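Local atomic coordinates of De novo designed switch protein caging a hemagglutinin binder (sCageHA267_1S) (Synthetic construct, PDB entry 7CBC), a protein that acts as a designed switch that cages a hemagglutinin-binding module against a six-helix bundle, apparently as the basis of a modular biosensor. Residues Val263-Ala266 and Glu267-Gly270; Leu26-Ala29 and Met30-Gln34; Ile85-Glu88 and Ala89-Ala92; Lys7-Glu10 and Ala11-Leu15; Asp244-Glu247 and Ala248-Ala251. All coordinates share one frame; numbering follows the deposited sequence.

Contact 1 of 5, residues Val263-Ala266 and Glu267-Gly270; sequences VEDA and ERGG
Val-263 O receives the backbone N-H of Glu-267 at 2.9 Å, an ordinary i to i+4 bond, and the two side chains also touch. With Val-263 CG1 anti to the backbone N (chi1 174°), this methyl faces the outer end of Glu-267, 4.0 Å from OE1, so the carboxylate lies beside a hydrocarbon. Glu-264 O comes next. It accepts Arg-268 N at 3.1 Å and has Arg-268 CG 3.5 Å away, which starts the arginine chain close over the backbone. The Glu-264 and Glu-267 carboxylates have nearly parallel planes but stay apart, OE1 of Glu-264 lying 5.7 Å from OE2 of Glu-267. Asp-265 runs alongside Arg-268, pointing the same way, and its OD1 takes a weak, bent bond from Arg-268 NH2 (3.4 Å, 131° at the hydrogen). With the flat groups also turned 67° against each other, this is a long salt bridge through one oxygen and one nitrogen. Ala-266 O closes the series with a weak i to i+3 bond from Gly-269 N at 3.3 Å, while the alanine CB packs on Leu-27 of helix 3-46. Gly-270 N is bonded to Glu-220 OE1. That weak bond, a non-helical Gly-269 and then Gly-270 in the left-handed region end the helix in a glycine pair, here between the last long helix of the bundle and the short helices after it.

Contact 2 of 5, residues Leu26-Ala29 and Met30-Gln34; sequences LLEA and MARLQ
Met-30, modelled as selenomethionine, sends its chain end back to Leu-27: CE lies 3.5 Å from Leu-27 CD1. CG of Met-30 is anti to the backbone N and the chain bends only at chi3 (79°), which curls the methyl onto the leucine, while Met-30 N bonds to Leu-26 O at 3.0 Å. Ala-31 follows with N on Leu-27 O at 2.8 Å, its CB packed 3.2 Å from Glu-28 O. Arg-32 supplies the polar link. Its chain folds at chi2 and chi3, bringing CD to 3.0 Å from Glu-28 OE2 and NH1 to 2.7 Å from the same oxygen. That bond is nearly straight (170°). It lies in the guanidinium plane, yet it meets the carboxylate from above its own plane, the two planes being 48° apart. Arg-32 NH2 makes a second salt bridge to Glu-35, which should further restrict the rotation of the guanidinium. Leu-33 N closes on Ala-29 O at 2.9 Å. The apolar sides of the turn pack against neighbouring helices: Ala-29 and Leu-33 rest on Ile-67 of helix 50-93, Met-30 on Ala-224 and Leu-228 of helix 195-239, and Gln-34, through NE2, reaches Asn-232 there and Ser-259 of helix 245-268.

Contact 3 of 5, residues Ile85-Glu88 and Ala89-Ala92; sequences ILEE and AREA
Ile-85 to Ala-92 form one continuous helix, in which Ala-89 N bonds to Ile-85 O at 3.1 Å, Arg-90 N to Leu-86 O at 2.8 Å and Glu-91 N to Glu-87 O at 2.8 Å. The next bond, Ala-92 N to Glu-88 O, is longer, 3.5 Å, and weak, consistent with the nearby end of helix 50-93. The guanidinium of Arg-90 folds back over Leu-86 O: the oxygen lies 3.7 Å from the guanidinium plane, over its centre. The carbonyl thus bonds to the backbone N-H and lies over the face of the cation, a contact that is probably electrostatically favourable but is not a hydrogen bond. The fold-back depends on an unusual chi3 of 34° in Arg-90. It also presents the side of the guanidinium to Glu-87, whose OE2 is gripped by two nitrogens, NE at 3.0 Å and NH2 at 3.2 Å. Both donors have the oxygen close to the guanidinium plane but reach it from the same face of the carboxylate, whose plane is turned 52° away. Two bonds to one atom fix the arginine end more firmly than a single one would. Glu-88 is directed elsewhere, its OE2 forming a salt bridge with Lys-84. Leu-86 packs on Leu-105 and Ile-108 of helix 99-142, and Ala-89 on Leu-105. Ala-89 also meets Lys-7 and Ala-11 of helix 3-46, while Ile-85 meets Leu-15, so the inner side of the turn packs on two helices, with Glu-87 and Glu-91 on the exposed side.

Contact 4 of 5, residues Lys7-Glu10 and Ala11-Leu15; sequences KLLE and ASTKL
Thr-13 and Leu-9 meet through both backbone and side chain. Leu-9 O accepts Thr-13 N at 2.9 Å in a nearly straight bond (172°) and also Thr-13 OG1 at 3.2 Å, so two donors from one residue hold the carbonyl. The hydroxyl reaches it because OG1 sits between the backbone N and the carbonyl carbon (chi1 59°), a rotamer that also turns CG2 toward Leu-9 CD1, 4.1 Å away. Nearby, Ala-11 N bonds to Lys-7 O at 2.9 Å and Ser-12 N to Leu-8 O. Lys-14 CG lies 3.2 Å from Glu-10 O, so the lysine chain starts tight against the backbone. Lys-7 bends at chi2 and chi3 until its NZ reaches Glu-10 OE1 at 2.8 Å, well above the carboxylate plane, and the extended Glu-10 chain brings that oxygen out to meet it. Further out, Leu-8 packs on Leu-104 and Leu-105 of helix 99-142, Ser-12 faces Ile-108 and stands close to a bound ethanol, and Leu-9 touches Tyr-287 in a loop. Lys-14 NZ stays 4.5 Å from Glu-10 OE1, beyond a salt bridge. Glu-88 OE1 of helix 50-93 is close to that same oxygen, but Glu-88 is itself salt-bridged through OE2 to Lys-84, so Lys-7 and Lys-84 probably offset these like charges, with Lys-14 more distant.

Contact 5 of 5, residues Asp244-Glu247 and Ala248-Ala251; sequences DPDE and ARKA
Arg-249 lies along the flank of Pro-245 and Asp-246, pointing the same way as both. Its chain is extended from CG to NE, and CG is anti to the carbonyl carbon (chi1 -57°), a course that carries the guanidinium back toward the helix start. NH2 comes 3.4 Å from Pro-245 CB, so the nitrogen rests against the proline ring, while CG lies 3.2 Å from Pro-245 O, close over the carbonyl that accepts the backbone N of Arg-249 at 2.7 Å. On the Asp-246 side, OD2 is 3.3 Å from Arg-249 NE. The carboxylate and guanidinium planes make 43°, and the oxygen sits well out of the guanidinium plane, so the salt bridge is one of charge, without an N-H aimed at the acceptor. This pairing occupies the first turn of helix 245-268, with Asp-244 as its N-cap: Asp-244 OD2 takes the N-H of Asp-246 at 3.4 Å in a weak capping bond, and Pro-245, which has no N-H to offer, stands in the first helical position. Acidic side chains here would be expected to interact favourably with the helix dipole. The opening backbone bond, Ala-248 N to Asp-244 O, is likewise weak at 3.5 Å, whereas that of Arg-249 N and that of Ala-251 N to Glu-247 O (3.1 Å) are of normal length. Tyr-42 and Glu-46 of helix 3-46 touch Arg-249, and Val-45 touches Pro-245.

In the fold
Contacts 2 and 4 are buried turns of helix 3-46, their centres about 28 Å apart; contact 3, on helix 50-93, is partly buried; contacts 1 and 5 are surface turns at the two ends of helix 245-268. Two pairs touch. Contact 1 packs on contact 2, with Glu-267 CG 3.6 Å from Leu-27 CD2, and contact 3 packs on contact 4, with Ile-85 CG2 3.7 Å from Leu-15 CD2. Acid–arginine bridges recur in contacts 1, 2, 3 and 5, but they are tight and in the guanidinium plane in the mid-helix turn 26-34 and in 85-92, and long or out of plane at the helix ends 263-270 and 244-251. Contact 4 instead relies on lysine and a threonine hydroxyl.

Contact 1 of 5, residues Val263-Ala266 and Glu267-Gly270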
loop_
_atom_site.group_PDB
_atom_site.type_symbol
_atom_site.label_atom_id
_atom_site.label_comp_id
_atom_site.label_asym_id
_atom_site.label_seq_id
_atom_site.Cartn_x
_atom_site.Cartn_y
_atom_site.Cartn_z
ATOM N N VAL A 263 10.386 7.461 -3.834
ATOM C CA VAL A 263 10.283 6.061 -3.434
ATOM C C VAL A 263 10.926 5.851 -2.066
ATOM O O VAL A 263 10.379 5.151 -1.195
ATOM C CB VAL A 263 10.916 5.163 -4.513
ATOM C CG1 VAL A 263 10.966 3.721 -4.058
ATOM C CG2 VAL A 263 10.146 5.282 -5.819
ATOM N N GLU A 264 12.091 6.471 -1.848
ATOM C CA GLU A 264 12.766 6.368 -0.560
ATOM C C GLU A 264 11.911 6.937 0.565
ATOM O O GLU A 264 11.859 6.364 1.660
ATOM C CB GLU A 264 14.110 7.090 -0.610
ATOM C CG GLU A 264 15.256 6.300 -1.208
ATOM C CD GLU A 264 16.499 7.164 -1.361
ATOM O OE1 GLU A 264 17.313 6.904 -2.275
ATOM O OE2 GLU A 264 16.647 8.124 -0.570
ATOM N N ASP A 265 11.251 8.080 0.323
ATOM C CA ASP A 265 10.355 8.632 1.335
ATOM C C ASP A 265 9.283 7.628 1.746
ATOM O O ASP A 265 8.889 7.587 2.919
ATOM C CB ASP A 265 9.704 9.911 0.827
ATOM C CG ASP A 265 10.656 11.097 0.824
ATOM O OD1 ASP A 265 11.873 10.924 1.089
ATOM O OD2 ASP A 265 10.165 12.216 0.567
ATOM N N ALA A 266 8.829 6.791 0.810
ATOM C CA ALA A 266 7.814 5.799 1.129
ATOM C C ALA A 266 8.411 4.566 1.814
ATOM O O ALA A 266 7.787 4.004 2.720
ATOM C CB ALA A 266 7.057 5.401 -0.134
ATOM N N GLU A 267 9.614 4.141 1.398
ATOM C CA GLU A 267 10.281 2.997 2.019
ATOM C C GLU A 267 10.509 3.231 3.506
ATOM O O GLU A 267 10.426 2.300 4.314
ATOM C CB GLU A 267 11.624 2.722 1.321
ATOM C CG GLU A 267 11.559 1.808 0.087
ATOM C CD GLU A 267 12.795 1.922 -0.814
ATOM O OE1 GLU A 267 12.953 1.085 -1.741
ATOM O OE2 GLU A 267 13.604 2.857 -0.603
ATOM N N ARG A 268 10.773 4.481 3.891
ATOM C CA ARG A 268 11.142 4.768 5.271
ATOM C C ARG A 268 9.953 4.660 6.227
ATOM O O ARG A 268 10.147 4.384 7.418
ATOM C CB ARG A 268 11.788 6.147 5.350
ATOM C CG ARG A 268 13.220 6.175 4.835
ATOM C CD ARG A 268 13.975 7.384 5.357
ATOM N NE ARG A 268 13.574 8.597 4.659
ATOM C CZ ARG A 268 12.672 9.463 5.112
ATOM N NH1 ARG A 268 12.081 9.246 6.278
ATOM N NH2 ARG A 268 12.370 10.547 4.397
ATOM N N GLY A 269 8.731 4.864 5.741
ATOM C CA GLY A 269 7.553 4.639 6.558
ATOM C C GLY A 269 7.124 3.189 6.473
ATOM O O GLY A 269 7.847 2.301 6.931
ATOM N N GLY A 270 5.946 2.943 5.905
ATOM C CA GLY A 270 5.526 1.634 5.436
ATOM C C GLY A 270 5.551 0.445 6.386
ATOM O O GLY A 270 5.636 -0.698 5.929
#

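Contact 2 of 5, residues Leu26-Ala29 and Met30-Gln34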
loop_
_atom_site.group_PDB
_atom_site.type_symbol
_atom_site.label_atom_id
_atom_site.label_comp_id
_atom_site.label_asym_id
_atom_site.label_seq_id
_atom_site.Cartn_x
_atom_site.Cartn_y
_atom_site.Cartn_z
ATOM N N LEU A 26 3.895 -3.674 -3.766
ATOM C CA LEU A 26 3.265 -2.679 -4.623
ATOM C C LEU A 26 4.164 -1.468 -4.817
ATOM O O LEU A 26 4.228 -0.901 -5.914
ATOM C CB LEU A 26 1.927 -2.257 -4.037
ATOM C CG LEU A 26 0.878 -3.367 -4.104
ATOM C CD1 LEU A 26 -0.443 -2.895 -3.512
ATOM C CD2 LEU A 26 0.698 -3.810 -5.540
ATOM N N LEU A 27 4.867 -1.059 -3.761
ATOM C CA LEU A 27 5.868 -0.010 -3.893
ATOM C C LEU A 27 6.974 -0.420 -4.862
ATOM O O LEU A 27 7.373 0.363 -5.729
ATOM C CB LEU A 27 6.455 0.318 -2.524
ATOM C CG LEU A 27 7.433 1.481 -2.563
ATOM C CD1 LEU A 27 6.654 2.755 -2.832
ATOM C CD2 LEU A 27 8.196 1.576 -1.258
ATOM N N GLU A 28 7.493 -1.642 -4.713
ATOM C CA GLU A 28 8.520 -2.138 -5.619
ATOM C C GLU A 28 8.040 -2.075 -7.067
ATOM O O GLU A 28 8.726 -1.527 -7.934
ATOM C CB GLU A 28 8.907 -3.566 -5.243
ATOM C CG GLU A 28 10.210 -4.066 -5.876
ATOM C CD GLU A 28 10.031 -4.634 -7.294
ATOM O OE1 GLU A 28 8.900 -5.042 -7.651
ATOM O OE2 GLU A 28 11.032 -4.666 -8.054
ATOM N N ALA A 29 6.855 -2.629 -7.337
ATOM C CA ALA A 29 6.316 -2.638 -8.688
ATOM C C ALA A 29 6.135 -1.232 -9.227
ATOM O O ALA A 29 6.311 -1.001 -10.428
ATOM C CB ALA A 29 4.983 -3.379 -8.712
HETATM N N MSE A 30 5.774 -0.287 -8.364
HETATM C CA MSE A 30 5.622 1.103 -8.764
HETATM C C MSE A 30 6.994 1.701 -9.058
HETATM O O MSE A 30 7.144 2.523 -9.963
HETATM C CB MSE A 30 4.887 1.906 -7.670
HETATM C CG MSE A 30 4.668 3.383 -8.026
HETATM SE SE MSE A 30 4.214 4.473 -6.460
HETATM C CE MSE A 30 6.004 4.673 -5.705
ATOM N N ALA A 31 8.009 1.264 -8.304
ATOM C CA ALA A 31 9.372 1.678 -8.620
ATOM C C ALA A 31 9.804 1.143 -9.979
ATOM O O ALA A 31 10.414 1.871 -10.775
ATOM C CB ALA A 31 10.339 1.219 -7.533
ATOM N N ARG A 32 9.475 -0.118 -10.279
ATOM C CA ARG A 32 9.831 -0.674 -11.581
ATOM C C ARG A 32 9.112 0.055 -12.705
ATOM O O ARG A 32 9.737 0.417 -13.707
ATOM C CB ARG A 32 9.523 -2.169 -11.646
ATOM C CG ARG A 32 10.115 -3.003 -10.518
ATOM C CD ARG A 32 11.600 -3.265 -10.679
ATOM N NE ARG A 32 12.396 -2.070 -10.435
ATOM C CZ ARG A 32 12.760 -1.634 -9.234
ATOM N NH1 ARG A 32 12.408 -2.299 -8.129
ATOM N NH2 ARG A 32 13.480 -0.526 -9.138
ATOM N N LEU A 33 7.797 0.274 -12.564
ATOM C CA LEU A 33 7.045 0.987 -13.603
ATOM C C LEU A 33 7.646 2.358 -13.883
ATOM O O LEU A 33 7.802 2.764 -15.044
ATOM C CB LEU A 33 5.584 1.142 -13.193
ATOM C CG LEU A 33 4.675 -0.081 -13.208
ATOM C CD1 LEU A 33 3.321 0.272 -12.604
ATOM C CD2 LEU A 33 4.514 -0.625 -14.620
ATOM N N GLN A 34 7.952 3.104 -12.818
ATOM C CA GLN A 34 8.564 4.420 -12.973
ATOM C C GLN A 34 9.900 4.322 -13.689
ATOM O O GLN A 34 10.216 5.145 -14.560
ATOM C CB GLN A 34 8.756 5.068 -11.600
ATOM C CG GLN A 34 9.403 6.435 -11.650
ATOM C CD GLN A 34 8.482 7.481 -12.229
ATOM O OE1 GLN A 34 7.390 7.172 -12.715
ATOM N NE2 GLN A 34 8.902 8.735 -12.160
#

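Contact 3 of 5, residues Ile85-Glu88 and Ala89-Ala92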
loop_
_atom_site.group_PDB
_atom_site.type_symbol
_atom_site.label_atom_id
_atom_site.label_comp_id
_atom_site.label_asym_id
_atom_site.label_seq_id
_atom_site.Cartn_x
_atom_site.Cartn_y
_atom_site.Cartn_z
ATOM N N ILE A 85 -5.064 -17.292 7.329
ATOM C CA ILE A 85 -4.880 -16.738 8.666
ATOM C C ILE A 85 -6.222 -16.618 9.375
ATOM O O ILE A 85 -6.365 -16.994 10.548
ATOM C CB ILE A 85 -4.151 -15.386 8.589
ATOM C CG1 ILE A 85 -2.699 -15.588 8.160
ATOM C CG2 ILE A 85 -4.232 -14.640 9.920
ATOM C CD1 ILE A 85 -2.045 -14.307 7.679
ATOM N N LEU A 86 -7.235 -16.111 8.670
ATOM C CA LEU A 86 -8.552 -16.014 9.288
ATOM C C LEU A 86 -9.156 -17.388 9.553
ATOM O O LEU A 86 -10.046 -17.510 10.408
ATOM C CB LEU A 86 -9.475 -15.157 8.417
ATOM C CG LEU A 86 -9.048 -13.678 8.452
ATOM C CD1 LEU A 86 -9.378 -12.918 7.160
ATOM C CD2 LEU A 86 -9.657 -12.980 9.648
ATOM N N GLU A 87 -8.663 -18.429 8.872
ATOM C CA GLU A 87 -9.215 -19.768 9.032
ATOM C C GLU A 87 -8.652 -20.458 10.266
ATOM O O GLU A 87 -9.395 -21.088 11.026
ATOM C CB GLU A 87 -8.954 -20.609 7.782
ATOM C CG GLU A 87 -10.163 -20.708 6.888
ATOM C CD GLU A 87 -11.420 -21.082 7.655
ATOM O OE1 GLU A 87 -11.387 -22.078 8.409
ATOM O OE2 GLU A 87 -12.443 -20.369 7.517
ATOM N N GLU A 88 -7.338 -20.361 10.474
ATOM C CA GLU A 88 -6.777 -20.821 11.737
ATOM C C GLU A 88 -7.442 -20.109 12.904
ATOM O O GLU A 88 -7.766 -20.726 13.923
ATOM C CB GLU A 88 -5.267 -20.597 11.755
ATOM C CG GLU A 88 -4.650 -20.664 13.142
ATOM C CD GLU A 88 -3.129 -20.659 13.110
ATOM O OE1 GLU A 88 -2.522 -20.871 14.180
ATOM O OE2 GLU A 88 -2.561 -20.446 12.013
ATOM N N ALA A 89 -7.663 -18.804 12.763
ATOM C CA ALA A 89 -8.370 -18.053 13.793
ATOM C C ALA A 89 -9.784 -18.577 13.985
ATOM O O ALA A 89 -10.224 -18.818 15.114
ATOM C CB ALA A 89 -8.389 -16.567 13.433
ATOM N N ARG A 90 -10.508 -18.766 12.883
ATOM C CA ARG A 90 -11.892 -19.211 12.956
ATOM C C ARG A 90 -11.994 -20.630 13.505
ATOM O O ARG A 90 -12.972 -20.962 14.185
ATOM C CB ARG A 90 -12.526 -19.099 11.566
ATOM C CG ARG A 90 -14.017 -19.360 11.512
ATOM C CD ARG A 90 -14.707 -18.576 10.395
ATOM N NE ARG A 90 -13.853 -18.410 9.221
ATOM C CZ ARG A 90 -13.391 -17.239 8.784
ATOM N NH1 ARG A 90 -13.704 -16.112 9.412
ATOM N NH2 ARG A 90 -12.616 -17.194 7.712
ATOM N N GLU A 91 -10.982 -21.467 13.246
ATOM C CA GLU A 91 -10.986 -22.836 13.757
ATOM C C GLU A 91 -11.042 -22.857 15.280
ATOM O O GLU A 91 -11.654 -23.752 15.877
ATOM C CB GLU A 91 -9.748 -23.587 13.260
ATOM C CG GLU A 91 -9.743 -25.093 13.563
ATOM C CD GLU A 91 -9.085 -25.472 14.901
ATOM O OE1 GLU A 91 -8.873 -24.594 15.769
ATOM O OE2 GLU A 91 -8.777 -26.671 15.081
ATOM N N ALA A 92 -10.377 -21.903 15.929
ATOM C CA ALA A 92 -10.469 -21.822 17.379
ATOM C C ALA A 92 -11.724 -21.080 17.827
ATOM O O ALA A 92 -12.318 -21.445 18.849
ATOM C CB ALA A 92 -9.219 -21.150 17.951
#

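Contact 4 of 5, residues Lys7-Glu10 and Ala11-Leu15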
loop_
_atom_site.group_PDB
_atom_site.type_symbol
_atom_site.label_atom_id
_atom_site.label_comp_id
_atom_site.label_asym_id
_atom_site.label_seq_id
_atom_site.Cartn_x
_atom_site.Cartn_y
_atom_site.Cartn_z
ATOM N N LYS A 7 -5.800 -15.306 20.394
ATOM C CA LYS A 7 -5.923 -15.777 19.029
ATOM C C LYS A 7 -6.365 -14.643 18.113
ATOM O O LYS A 7 -5.831 -14.492 17.011
ATOM C CB LYS A 7 -6.864 -16.992 19.026
ATOM C CG LYS A 7 -7.494 -17.483 17.726
ATOM C CD LYS A 7 -6.758 -17.152 16.427
ATOM C CE LYS A 7 -5.326 -17.623 16.273
ATOM N NZ LYS A 7 -4.769 -16.976 15.054
ATOM N N LEU A 8 -7.286 -13.799 18.575
ATOM C CA LEU A 8 -7.708 -12.649 17.787
ATOM C C LEU A 8 -6.544 -11.707 17.517
ATOM O O LEU A 8 -6.289 -11.332 16.364
ATOM C CB LEU A 8 -8.841 -11.918 18.501
ATOM C CG LEU A 8 -10.135 -12.715 18.467
ATOM C CD1 LEU A 8 -11.133 -12.182 19.496
ATOM C CD2 LEU A 8 -10.707 -12.676 17.065
ATOM N N LEU A 9 -5.818 -11.321 18.568
ATOM C CA LEU A 9 -4.664 -10.452 18.375
ATOM C C LEU A 9 -3.641 -11.100 17.451
ATOM O O LEU A 9 -3.041 -10.431 16.609
ATOM C CB LEU A 9 -4.039 -10.110 19.724
ATOM C CG LEU A 9 -2.885 -9.114 19.729
ATOM C CD1 LEU A 9 -3.318 -7.770 19.147
ATOM C CD2 LEU A 9 -2.353 -8.938 21.150
ATOM N N GLU A 10 -3.452 -12.412 17.581
ATOM C CA GLU A 10 -2.525 -13.129 16.716
ATOM C C GLU A 10 -2.979 -13.080 15.253
ATOM O O GLU A 10 -2.156 -12.913 14.339
ATOM C CB GLU A 10 -2.398 -14.561 17.240
ATOM C CG GLU A 10 -1.632 -15.560 16.405
ATOM C CD GLU A 10 -1.984 -16.997 16.826
ATOM O OE1 GLU A 10 -2.284 -17.835 15.940
ATOM O OE2 GLU A 10 -1.991 -17.277 18.051
ATOM N N ALA A 11 -4.287 -13.172 15.010
ATOM C CA ALA A 11 -4.797 -12.971 13.658
ATOM C C ALA A 11 -4.500 -11.558 13.164
ATOM O O ALA A 11 -4.000 -11.366 12.047
ATOM C CB ALA A 11 -6.299 -13.252 13.614
ATOM N N SER A 12 -4.789 -10.552 13.994
ATOM C CA SER A 12 -4.678 -9.166 13.549
ATOM C C SER A 12 -3.241 -8.789 13.216
ATOM O O SER A 12 -2.983 -8.153 12.185
ATOM C CB SER A 12 -5.247 -8.236 14.618
ATOM O OG SER A 12 -6.656 -8.215 14.526
ATOM N N THR A 13 -2.289 -9.157 14.072
ATOM C CA THR A 13 -0.898 -8.810 13.790
ATOM C C THR A 13 -0.390 -9.557 12.560
ATOM O O THR A 13 0.295 -8.972 11.708
ATOM C CB THR A 13 -0.015 -9.087 15.013
ATOM O OG1 THR A 13 -0.101 -10.466 15.388
ATOM C CG2 THR A 13 -0.455 -8.231 16.214
ATOM N N LYS A 14 -0.742 -10.835 12.424
ATOM C CA LYS A 14 -0.349 -11.575 11.226
ATOM C C LYS A 14 -0.941 -10.956 9.965
ATOM O O LYS A 14 -0.280 -10.895 8.920
ATOM C CB LYS A 14 -0.767 -13.037 11.353
ATOM C CG LYS A 14 0.154 -13.832 12.260
ATOM C CD LYS A 14 0.469 -15.199 11.692
ATOM C CE LYS A 14 -0.494 -16.244 12.215
ATOM N NZ LYS A 14 0.117 -17.615 12.147
ATOM N N LEU A 15 -2.196 -10.510 10.037
ATOM C CA LEU A 15 -2.795 -9.833 8.898
ATOM C C LEU A 15 -2.116 -8.503 8.622
ATOM O O LEU A 15 -1.994 -8.095 7.453
ATOM C CB LEU A 15 -4.285 -9.635 9.139
ATOM C CG LEU A 15 -5.123 -10.913 9.028
ATOM C CD1 LEU A 15 -6.572 -10.532 9.091
ATOM C CD2 LEU A 15 -4.832 -11.682 7.742
#

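Contact 5 of 5, residues Asp244-Glu247 and Ala248-Ala251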
loop_
_atom_site.group_PDB
_atom_site.type_symbol
_atom_site.label_atom_id
_atom_site.label_comp_id
_atom_site.label_asym_id
_atom_site.label_seq_id
_atom_site.Cartn_x
_atom_site.Cartn_y
_atom_site.Cartn_z
ATOM N N ASP A 244 18.031 21.685 -27.587
ATOM C CA ASP A 244 19.120 20.950 -26.969
ATOM C C ASP A 244 18.617 19.671 -26.308
ATOM O O ASP A 244 17.931 19.759 -25.281
ATOM C CB ASP A 244 19.757 21.909 -25.950
ATOM C CG ASP A 244 21.165 21.511 -25.516
ATOM O OD1 ASP A 244 21.708 22.203 -24.626
ATOM O OD2 ASP A 244 21.735 20.535 -26.044
ATOM N N PRO A 245 18.923 18.470 -26.820
ATOM C CA PRO A 245 18.563 17.271 -26.065
ATOM C C PRO A 245 19.544 16.955 -24.958
ATOM O O PRO A 245 19.157 16.277 -23.999
ATOM C CB PRO A 245 18.555 16.164 -27.131
ATOM C CG PRO A 245 18.573 16.906 -28.442
ATOM C CD PRO A 245 19.477 18.069 -28.122
ATOM N N ASP A 246 20.800 17.407 -25.047
ATOM C CA ASP A 246 21.737 17.133 -23.960
ATOM C C ASP A 246 21.232 17.713 -22.649
ATOM O O ASP A 246 21.518 17.173 -21.573
ATOM C CB ASP A 246 23.134 17.682 -24.279
ATOM C CG ASP A 246 23.815 16.935 -25.413
ATOM O OD1 ASP A 246 24.478 17.590 -26.248
ATOM O OD2 ASP A 246 23.693 15.689 -25.466
ATOM N N GLU A 247 20.475 18.806 -22.727
ATOM C CA GLU A 247 19.809 19.349 -21.555
ATOM C C GLU A 247 18.539 18.574 -21.229
ATOM O O GLU A 247 18.188 18.439 -20.052
ATOM C CB GLU A 247 19.501 20.832 -21.779
ATOM C CG GLU A 247 19.373 21.648 -20.507
ATOM C CD GLU A 247 20.708 21.864 -19.806
ATOM O OE1 GLU A 247 20.749 21.783 -18.559
ATOM O OE2 GLU A 247 21.715 22.118 -20.499
ATOM N N ALA A 248 17.847 18.049 -22.245
ATOM C CA ALA A 248 16.708 17.176 -21.979
ATOM C C ALA A 248 17.145 15.917 -21.239
ATOM O O ALA A 248 16.443 15.443 -20.340
ATOM C CB ALA A 248 15.997 16.811 -23.281
ATOM N N ARG A 249 18.313 15.368 -21.593
ATOM C CA ARG A 249 18.786 14.153 -20.937
ATOM C C ARG A 249 19.107 14.392 -19.465
ATOM O O ARG A 249 18.970 13.475 -18.650
ATOM C CB ARG A 249 20.014 13.601 -21.660
ATOM C CG ARG A 249 19.796 13.313 -23.137
ATOM C CD ARG A 249 21.113 13.430 -23.914
ATOM N NE ARG A 249 20.919 13.848 -25.301
ATOM C CZ ARG A 249 20.749 13.009 -26.318
ATOM N NH1 ARG A 249 20.742 11.699 -26.099
ATOM N NH2 ARG A 249 20.586 13.479 -27.551
ATOM N N LYS A 250 19.525 15.606 -19.101
ATOM C CA LYS A 250 19.832 15.890 -17.707
ATOM C C LYS A 250 18.606 16.283 -16.886
ATOM O O LYS A 250 18.625 16.118 -15.660
ATOM C CB LYS A 250 20.903 16.982 -17.610
ATOM C CG LYS A 250 22.181 16.505 -16.925
ATOM C CD LYS A 250 23.158 17.642 -16.664
ATOM C CE LYS A 250 24.321 17.175 -15.792
ATOM N NZ LYS A 250 25.033 15.992 -16.367
ATOM N N ALA A 251 17.548 16.800 -17.520
ATOM C CA ALA A 251 16.271 16.922 -16.821
ATOM C C ALA A 251 15.703 15.551 -16.477
ATOM O O ALA A 251 14.970 15.406 -15.491
ATOM C CB ALA A 251 15.272 17.711 -17.668
#